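Local atomic coordinates of aminotransferase, class III (Thermomicrobium roseum, PDB entry 6IO1), a protein that probably transfers amino groups between amines and carbonyl compounds as a thermostable, (S)-enantioselective omega-transaminase that uses a pyridoxal 5'-phosphate cofactor. Residues D55-L60 and G421-P426. Sequence-based numbering, arbitrary orientation.
Sequences DGFAGL and GIVMAP
The ring of F57 turns one edge to the end of strand 421-424: the M424 carbonyl carbon lies near its plane, while V423 O approaches CD1 obliquely at 3.6 Å. Beside it, CE1 meets V423 CG1 at 3.7 Å; that methyl is put there by a chi1 of -177°, anti to the backbone N. A425 CB touches CD1, and L60 CD2 of F57's own segment lies in the ring plane at another edge. A single backbone hydrogen bond and the apolar contacts of one ring thus together join parts of the chain far apart in sequence. A425 N donates to G56 O at 2.8 Å, within the carbonyl plane but bent (N-H...O 130°), and the P426 ring lays CD 3.5 Å from the same oxygen. G56 and F57 are the inner residues of a type I turn, D55 to A58. D55 OD1 accepts a hydrogen bond from G59 N, which comes from above the carboxylate plane, while OD2 is hydrogen-bonded to H67. L60 O accepts one from K289, a residue of the PMP pocket. The turn leaves strand 52-55, whose sheet neighbour 413-418 separates it from 421-424; F57 and V423 both touch R416 on that intervening strand, and helix 432-450 packs against M424.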
# COMPACT_ATOMS: atom_id res chain seq x y z
N ASP B 55 -22.82 -11.64 2.63
CA ASP B 55 -21.52 -11.19 2.14
C ASP B 55 -20.81 -12.40 1.54
O ASP B 55 -19.88 -12.98 2.11
CB ASP B 55 -20.72 -10.55 3.26
CG ASP B 55 -19.63 -9.62 2.75
OD1 ASP B 55 -19.40 -9.60 1.53
OD2 ASP B 55 -19.02 -8.91 3.58
N GLY B 56 -21.26 -12.79 0.34
CA GLY B 56 -20.76 -13.98 -0.33
C GLY B 56 -19.33 -13.87 -0.83
O GLY B 56 -18.76 -14.90 -1.22
N PHE B 57 -18.75 -12.68 -0.82
CA PHE B 57 -17.37 -12.47 -1.23
C PHE B 57 -16.48 -12.09 -0.06
O PHE B 57 -15.29 -11.84 -0.26
CB PHE B 57 -17.31 -11.38 -2.31
CG PHE B 57 -16.19 -11.55 -3.30
CD1 PHE B 57 -16.01 -12.74 -3.97
CD2 PHE B 57 -15.33 -10.49 -3.57
CE1 PHE B 57 -14.98 -12.89 -4.88
CE2 PHE B 57 -14.30 -10.63 -4.48
CZ PHE B 57 -14.13 -11.83 -5.14
N ALA B 58 -17.03 -12.06 1.16
CA ALA B 58 -16.30 -11.67 2.37
C ALA B 58 -15.55 -10.36 2.15
O ALA B 58 -14.36 -10.24 2.45
CB ALA B 58 -15.35 -12.78 2.83
N GLY B 59 -16.26 -9.38 1.61
CA GLY B 59 -15.61 -8.15 1.21
C GLY B 59 -14.81 -8.36 -0.05
O GLY B 59 -15.35 -8.31 -1.16
N LEU B 60 -13.50 -8.59 0.10
CA LEU B 60 -12.60 -8.89 -1.01
C LEU B 60 -11.73 -10.09 -0.63
O LEU B 60 -10.52 -9.96 -0.44
CB LEU B 60 -11.76 -7.67 -1.38
CG LEU B 60 -12.52 -6.52 -2.06
CD1 LEU B 60 -11.58 -5.37 -2.38
CD2 LEU B 60 -13.20 -7.02 -3.33
N GLY B 421 -18.71 -15.20 -15.24
CA GLY B 421 -19.61 -15.88 -14.32
C GLY B 421 -19.66 -15.31 -12.92
O GLY B 421 -19.60 -14.09 -12.72
N ILE B 422 -19.79 -16.19 -11.93
CA ILE B 422 -19.98 -15.80 -10.53
C ILE B 422 -18.86 -16.37 -9.69
O ILE B 422 -18.54 -17.56 -9.78
CB ILE B 422 -21.36 -16.25 -10.00
CG1 ILE B 422 -22.48 -15.55 -10.77
CG2 ILE B 422 -21.48 -15.97 -8.51
CD1 ILE B 422 -23.87 -15.94 -10.32
N VAL B 423 -18.23 -15.50 -8.88
CA VAL B 423 -17.10 -15.91 -7.99
C VAL B 423 -17.56 -15.72 -6.54
O VAL B 423 -18.04 -14.62 -6.21
CB VAL B 423 -15.83 -15.10 -8.29
CG1 VAL B 423 -14.66 -15.55 -7.43
CG2 VAL B 423 -15.46 -15.15 -9.76
N MET B 424 -17.40 -16.76 -5.71
CA MET B 424 -17.84 -16.69 -4.29
C MET B 424 -16.67 -16.96 -3.35
O MET B 424 -15.97 -17.98 -3.54
CB MET B 424 -18.95 -17.71 -4.02
CG MET B 424 -20.25 -17.39 -4.73
SD MET B 424 -21.31 -18.85 -4.92
CE MET B 424 -20.42 -19.73 -6.20
N ALA B 425 -16.48 -16.07 -2.36
CA ALA B 425 -15.45 -16.22 -1.33
C ALA B 425 -16.05 -15.85 0.02
O ALA B 425 -15.69 -14.83 0.61
CB ALA B 425 -14.22 -15.36 -1.65
N PRO B 426 -16.97 -16.68 0.56
CA PRO B 426 -17.66 -16.37 1.82
C PRO B 426 -16.79 -16.45 3.08
O PRO B 426 -15.74 -17.06 3.04
CB PRO B 426 -18.77 -17.44 1.88
CG PRO B 426 -18.20 -18.60 1.10
CD PRO B 426 -17.40 -17.95 -0.02